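Side-chain contacts in glypican-1 (Homo sapiens, PDB 4YWT), which carries heparan sulfate chains at the cell surface, through which it binds alpha-4(V) collagen and takes part in Schwann cell myelination: residues L114-S117 with E118-L121; N136-A139 with F140-Y144. The protein carries 3 engineered substitutions. One frame throughout, in Å; residues are numbered along the deposited sequence.

Contact 1 (L114-S117 with E118-L121); sequences LNDS and ERTL. With NAG (2-acetamido-2-deoxy-beta-D-glucopyranose), chain E.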
ATOM      1  N   LEU A 114      15.435   6.245 -15.525  1.00 29.78           N
ATOM      2  CA  LEU A 114      15.708   5.631 -16.825  1.00 36.79           C
ATOM      3  C   LEU A 114      15.837   6.687 -17.935  1.00 37.13           C
ATOM      4  O   LEU A 114      16.831   6.717 -18.683  1.00 32.72           O
ATOM      5  CB  LEU A 114      14.611   4.623 -17.176  1.00 32.89           C
ATOM      6  CG  LEU A 114      14.909   3.682 -18.344  1.00 39.14           C
ATOM      7  CD1 LEU A 114      16.216   2.943 -18.104  1.00 38.76           C
ATOM      8  CD2 LEU A 114      13.766   2.698 -18.547  1.00 41.73           C
ATOM      9  N   ASN A 115      14.835   7.559 -18.020  1.00 31.90           N
ATOM     10  CA  ASN A 115      14.802   8.616 -19.029  1.00 36.89           C
ATOM     11  C   ASN A 115      16.026   9.535 -18.973  1.00 39.61           C
ATOM     12  O   ASN A 115      16.581   9.919 -20.006  1.00 33.94           O
ATOM     13  CB  ASN A 115      13.522   9.444 -18.871  1.00 37.27           C
ATOM     14  CG  ASN A 115      12.282   8.700 -19.340  1.00 44.31           C
ATOM     15  OD1 ASN A 115      12.321   7.495 -19.584  1.00 40.79           O
ATOM     16  ND2 ASN A 115      11.171   9.421 -19.465  1.00 49.49           N
ATOM     17  N   ASP A 116      16.437   9.872 -17.758  1.00 36.89           N
ATOM     18  CA  ASP A 116      17.575  10.752 -17.519  1.00 32.95           C
ATOM     19  C   ASP A 116      18.866  10.051 -17.900  1.00 37.68           C
ATOM     20  O   ASP A 116      19.799  10.679 -18.401  1.00 35.97           O
ATOM     21  CB  ASP A 116      17.622  11.188 -16.053  1.00 40.13           C
ATOM     22  CG  ASP A 116      18.297  12.530 -15.862  1.00 53.98           C
ATOM     23  OD1 ASP A 116      17.615  13.565 -16.023  1.00 56.35           O
ATOM     24  OD2 ASP A 116      19.507  12.552 -15.548  1.00 59.05           O
ATOM     25  N   SER A 117      18.920   8.747 -17.646  1.00 36.21           N
ATOM     26  CA  SER A 117      20.053   7.950 -18.097  1.00 33.95           C
ATOM     27  C   SER A 117      20.155   8.033 -19.617  1.00 32.24           C
ATOM     28  O   SER A 117      21.236   8.278 -20.169  1.00 27.69           O
ATOM     29  CB  SER A 117      19.915   6.497 -17.643  1.00 33.83           C
ATOM     30  OG  SER A 117      21.147   5.807 -17.771  1.00 37.79           O
ATOM     31  N   GLU A 118      19.019   7.852 -20.287  1.00 33.82           N
ATOM     32  CA  GLU A 118      18.997   7.908 -21.747  1.00 33.08           C
ATOM     33  C   GLU A 118      19.424   9.280 -22.284  1.00 34.06           C
ATOM     34  O   GLU A 118      20.203   9.364 -23.236  1.00 35.92           O
ATOM     35  CB  GLU A 118      17.608   7.549 -22.280  1.00 31.39           C
ATOM     36  CG  GLU A 118      17.588   7.247 -23.773  1.00 30.96           C
ATOM     37  CD  GLU A 118      16.201   6.921 -24.291  1.00 42.96           C
ATOM     38  OE1 GLU A 118      15.241   6.955 -23.491  1.00 45.48           O
ATOM     39  OE2 GLU A 118      16.071   6.624 -25.498  1.00 44.22           O
ATOM     40  N   ARG A 119      18.920  10.348 -21.672  1.00 36.49           N
ATOM     41  CA  ARG A 119      19.267  11.703 -22.098  1.00 36.68           C
ATOM     42  C   ARG A 119      20.748  11.997 -21.880  1.00 34.92           C
ATOM     43  O   ARG A 119      21.402  12.620 -22.723  1.00 34.58           O
ATOM     44  CB  ARG A 119      18.416  12.738 -21.359  1.00 38.06           C
ATOM     45  CG  ARG A 119      17.017  12.909 -21.927  1.00 48.70           C
ATOM     46  CD  ARG A 119      16.283  14.064 -21.262  1.00 54.54           C
ATOM     47  NE  ARG A 119      14.960  13.670 -20.787  1.00 60.50           N
ATOM     48  CZ  ARG A 119      14.673  13.395 -19.519  1.00 63.18           C
ATOM     49  NH1 ARG A 119      15.616  13.473 -18.590  1.00 64.15           N
ATOM     50  NH2 ARG A 119      13.440  13.044 -19.178  1.00 63.51           N
ATOM     51  N   THR A 120      21.270  11.545 -20.744  1.00 33.76           N
ATOM     52  CA  THR A 120      22.685  11.699 -20.433  1.00 37.62           C
ATOM     53  C   THR A 120      23.537  10.983 -21.473  1.00 42.99           C
ATOM     54  O   THR A 120      24.549  11.516 -21.942  1.00 49.00           O
ATOM     55  CB  THR A 120      23.021  11.158 -19.030  1.00 34.00           C
ATOM     56  OG1 THR A 120      22.155  11.763 -18.063  1.00 41.27           O
ATOM     57  CG2 THR A 120      24.470  11.458 -18.671  1.00 30.15           C
ATOM     58  N   LEU A 121      23.115   9.774 -21.837  1.00 40.71           N
ATOM     59  CA  LEU A 121      23.799   9.020 -22.878  1.00 40.58           C
ATOM     60  C   LEU A 121      23.794   9.793 -24.194  1.00 39.40           C
ATOM     61  O   LEU A 121      24.846  10.016 -24.792  1.00 37.09           O
ATOM     62  CB  LEU A 121      23.151   7.645 -23.065  1.00 41.92           C
ATOM     63  CG  LEU A 121      23.718   6.752 -24.173  1.00 40.12           C
ATOM     64  CD1 LEU A 121      23.764   5.307 -23.710  1.00 44.03           C
ATOM     65  CD2 LEU A 121      22.896   6.866 -25.449  1.00 38.41           C
TER
HETATM   66  C1  NAG E 601       9.923   8.856 -19.915  1.00 56.86           C
HETATM   67  C2  NAG E 601       8.735   9.692 -19.408  1.00 65.63           C
HETATM   68  C3  NAG E 601       7.429   9.230 -20.060  1.00 74.14           C
HETATM   69  C4  NAG E 601       7.566   9.183 -21.574  1.00 77.45           C
HETATM   70  C5  NAG E 601       8.752   8.305 -21.947  1.00 70.72           C
HETATM   71  C6  NAG E 601       9.000   8.244 -23.437  1.00 71.89           C
HETATM   72  C7  NAG E 601       8.910  10.641 -17.146  1.00 62.62           C
HETATM   73  C8  NAG E 601       9.365  11.908 -17.808  1.00 68.20           C
HETATM   74  N2  NAG E 601       8.629   9.619 -17.961  1.00 63.15           N
HETATM   75  O3  NAG E 601       6.383  10.125 -19.697  1.00 78.76           O
HETATM   76  O4  NAG E 601       6.381   8.654 -22.157  1.00 81.59           O
HETATM   77  O5  NAG E 601       9.938   8.847 -21.351  1.00 63.14           O
HETATM   78  O6  NAG E 601       8.780   9.505 -24.053  1.00 72.44           O
HETATM   79  O7  NAG E 601       8.807  10.546 -15.927  1.00 66.60           O
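R119 folds its guanidinium back over the preceding turn of helix 70-129, across the backbone of N115 and up to the side chain of D116. Its CG lies beside the backbone N (chi1 -80°), which starts the chain toward the earlier turn, and the bend at chi3 completes the return. N115 O then sits beneath one face of the guanidinium, toward its rim, while R119 NH2 comes 3.6 Å from N115 CB. At the guanidinium edge, near its plane, R119 NH1 meets D116 OD1 at 3.3 Å in an i to i+3 salt bridge; the carboxylate stands nearly perpendicular to the guanidinium, the planes 79° apart, so the two groups do not pair flat.

At the next residue, T120 OG1 bonds back to D116 O at 2.6 Å, in addition to the helical bond from T120 N to D116 O at 2.9 Å. The two donors arrive from opposite faces of the carbonyl plane, giving this acceptor a double grip. E118, its chain extended, reaches a salt bridge with R148, and S117 OG is hydrogen-bonded to H317.

N115 ND2 is joined to C1 of the NAG by a 1.4 Å bond, and the acetamide methyl C8 lies at the edge of the R119 guanidinium. This is an N-glycosylation sequon, N-D-S, carried on an alpha-helix.

Contact 2 (N136-A139 with F140-Y144); sequences NARA and FRDLY
Helix 137-152 opens in these residues: N136 occupies the N-cap position, and 137-139 run without a break into 140-144. The i to i+4 ladder begins loosely, with a weak 3.5 Å bond from F140 N to N136 O, and tightens at once to 2.9 Å from R141 N to A137 O. R138 O and A139 O accept from the amides of D142 and L143 at the same length. The side chain of N136 does not cap the helix; its ND2 bonds to L132 O and its OD1 to R172 NE, tying the helix start to the short helix 131-134 and to helix 158-177.

F140 sends its ring back toward this first turn, CG lying beside the backbone N (chi1 -61°). F140 CD2 comes 3.1 Å from N136 O, approached obliquely, and F140 CE2 lies 4.2 Å from N136 CB, while A137 CA is at the ring edge. Beyond the turn the ring packs against L320 and I324 of helix 316-328.

Along another side of the helix, R138 extends from CG to NE and passes D142. R138 NE reaches D142 OD2 at 3.4 Å in a salt bridge whose hydrogen bond is weak and bent (125°), the guanidinium and carboxylate planes being 63° apart. The aliphatic part shares the contact, with R138 CG 3.5 Å from D142 OD2. R141 leads elsewhere, its NH2 bonding to Q122 OE1. With R138 and D142 exposed on one side and F140 and L143 buried on another, these are the first turns of an amphipathic helix, here in the predominantly helical glypican core.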
ATOM      1  N   ASN A 136      25.082   4.074 -34.210  1.00 49.16           N
ATOM      2  CA  ASN A 136      24.460   2.954 -33.516  1.00 47.58           C
ATOM      3  C   ASN A 136      23.474   3.447 -32.466  1.00 40.63           C
ATOM      4  O   ASN A 136      23.100   2.708 -31.557  1.00 36.75           O
ATOM      5  CB  ASN A 136      25.525   2.070 -32.864  1.00 48.57           C
ATOM      6  CG  ASN A 136      26.497   1.489 -33.872  1.00 48.16           C
ATOM      7  OD1 ASN A 136      26.093   0.894 -34.871  1.00 48.28           O
ATOM      8  ND2 ASN A 136      27.786   1.671 -33.621  1.00 46.48           N
ATOM      9  N   ALA A 137      23.055   4.701 -32.606  1.00 41.40           N
ATOM     10  CA  ALA A 137      22.168   5.343 -31.642  1.00 39.49           C
ATOM     11  C   ALA A 137      20.838   4.609 -31.506  1.00 39.39           C
ATOM     12  O   ALA A 137      20.285   4.509 -30.408  1.00 35.79           O
ATOM     13  CB  ALA A 137      21.929   6.796 -32.034  1.00 38.28           C
ATOM     14  N   ARG A 138      20.329   4.092 -32.620  1.00 34.46           N
ATOM     15  CA  ARG A 138      19.050   3.397 -32.602  1.00 39.47           C
ATOM     16  C   ARG A 138      19.139   2.117 -31.780  1.00 40.87           C
ATOM     17  O   ARG A 138      18.148   1.681 -31.207  1.00 41.76           O
ATOM     18  CB  ARG A 138      18.569   3.067 -34.018  1.00 39.90           C
ATOM     19  CG  ARG A 138      17.139   2.547 -34.038  1.00 46.02           C
ATOM     20  CD  ARG A 138      16.768   1.871 -35.340  1.00 49.97           C
ATOM     21  NE  ARG A 138      15.558   1.072 -35.173  1.00 54.97           N
ATOM     22  CZ  ARG A 138      14.931   0.438 -36.158  1.00 56.03           C
ATOM     23  NH1 ARG A 138      15.394   0.511 -37.398  1.00 58.18           N
ATOM     24  NH2 ARG A 138      13.835  -0.265 -35.901  1.00 56.56           N
ATOM     25  N   ALA A 139      20.323   1.518 -31.726  1.00 41.32           N
ATOM     26  CA  ALA A 139      20.523   0.322 -30.916  1.00 42.11           C
ATOM     27  C   ALA A 139      20.318   0.644 -29.438  1.00 42.22           C
ATOM     28  O   ALA A 139      19.602  -0.066 -28.727  1.00 46.31           O
ATOM     29  CB  ALA A 139      21.907  -0.258 -31.150  1.00 32.89           C
ATOM     30  N   PHE A 140      20.939   1.729 -28.986  1.00 43.82           N
ATOM     31  CA  PHE A 140      20.834   2.156 -27.595  1.00 43.95           C
ATOM     32  C   PHE A 140      19.415   2.609 -27.256  1.00 42.61           C
ATOM     33  O   PHE A 140      18.872   2.257 -26.202  1.00 44.01           O
ATOM     34  CB  PHE A 140      21.834   3.277 -27.309  1.00 40.59           C
ATOM     35  CG  PHE A 140      23.268   2.873 -27.507  1.00 37.61           C
ATOM     36  CD1 PHE A 140      23.903   2.053 -26.589  1.00 32.16           C
ATOM     37  CD2 PHE A 140      23.982   3.313 -28.609  1.00 41.97           C
ATOM     38  CE1 PHE A 140      25.223   1.677 -26.766  1.00 33.62           C
ATOM     39  CE2 PHE A 140      25.301   2.940 -28.792  1.00 41.95           C
ATOM     40  CZ  PHE A 140      25.922   2.122 -27.870  1.00 30.21           C
ATOM     41  N   ARG A 141      18.819   3.387 -28.156  1.00 37.79           N
ATOM     42  CA  ARG A 141      17.442   3.845 -27.992  1.00 40.99           C
ATOM     43  C   ARG A 141      16.494   2.654 -27.858  1.00 40.48           C
ATOM     44  O   ARG A 141      15.607   2.638 -26.997  1.00 39.91           O
ATOM     45  CB  ARG A 141      17.035   4.735 -29.169  1.00 47.28           C
ATOM     46  CG  ARG A 141      15.583   5.183 -29.164  1.00 51.34           C
ATOM     47  CD  ARG A 141      15.375   6.344 -30.128  1.00 61.63           C
ATOM     48  NE  ARG A 141      16.013   7.567 -29.647  1.00 69.85           N
ATOM     49  CZ  ARG A 141      16.173   8.669 -30.374  1.00 75.82           C
ATOM     50  NH1 ARG A 141      15.747   8.705 -31.629  1.00 79.39           N
ATOM     51  NH2 ARG A 141      16.765   9.733 -29.849  1.00 77.34           N
ATOM     52  N   ASP A 142      16.707   1.653 -28.708  1.00 44.16           N
ATOM     53  CA  ASP A 142      15.937   0.416 -28.664  1.00 45.17           C
ATOM     54  C   ASP A 142      16.138  -0.305 -27.339  1.00 39.36           C
ATOM     55  O   ASP A 142      15.182  -0.814 -26.755  1.00 34.96           O
ATOM     56  CB  ASP A 142      16.324  -0.507 -29.823  1.00 52.66           C
ATOM     57  CG  ASP A 142      15.688  -0.096 -31.137  1.00 60.86           C
ATOM     58  OD1 ASP A 142      14.577   0.475 -31.108  1.00 63.43           O
ATOM     59  OD2 ASP A 142      16.297  -0.345 -32.198  1.00 65.38           O
ATOM     60  N   LEU A 143      17.380  -0.351 -26.865  1.00 32.83           N
ATOM     61  CA  LEU A 143      17.665  -0.977 -25.579  1.00 35.14           C
ATOM     62  C   LEU A 143      16.888  -0.296 -24.454  1.00 42.95           C
ATOM     63  O   LEU A 143      16.292  -0.965 -23.607  1.00 41.79           O
ATOM     64  CB  LEU A 143      19.165  -0.948 -25.277  1.00 27.82           C
ATOM     65  CG  LEU A 143      19.567  -1.576 -23.940  1.00 35.92           C
ATOM     66  CD1 LEU A 143      19.001  -2.984 -23.814  1.00 37.10           C
ATOM     67  CD2 LEU A 143      21.077  -1.587 -23.776  1.00 35.58           C
ATOM     68  N   TYR A 144      16.886   1.036 -24.455  1.00 39.15           N
ATOM     69  CA  TYR A 144      16.153   1.781 -23.436  1.00 37.34           C
ATOM     70  C   TYR A 144      14.647   1.553 -23.535  1.00 34.63           C
ATOM     71  O   TYR A 144      13.967   1.436 -22.514  1.00 31.64           O
ATOM     72  CB  TYR A 144      16.465   3.275 -23.528  1.00 31.05           C
ATOM     73  CG  TYR A 144      17.722   3.666 -22.786  1.00 31.79           C
ATOM     74  CD1 TYR A 144      18.939   3.769 -23.446  1.00 34.56           C
ATOM     75  CD2 TYR A 144      17.693   3.918 -21.421  1.00 26.16           C
ATOM     76  CE1 TYR A 144      20.090   4.122 -22.770  1.00 34.09           C
ATOM     77  CE2 TYR A 144      18.840   4.270 -20.736  1.00 26.14           C
ATOM     78  CZ  TYR A 144      20.036   4.371 -21.416  1.00 33.54           C
ATOM     79  OH  TYR A 144      21.183   4.721 -20.744  1.00 37.40           O
TER

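In the fold
Contact 1 and contact 2 follow each other along the chain, the first near the end of the long helix 70-129 and the second at the start of helix 137-152, with the short helix 131-134 between. Their centres are 12 Å apart, on the same side of the chain's centre. Y144 joins them: its OH is 3.2 Å from S117 OG, a probable hydrogen bond, and its ring packs against L114 and the backbone of E118. E118 also touches R141. Helix 316-328 packs on both contacts, through H317 and L320, and helix 158-177 on contact 2, while the glycan on N115 probably projects from the surface of this part of the elongated helical core.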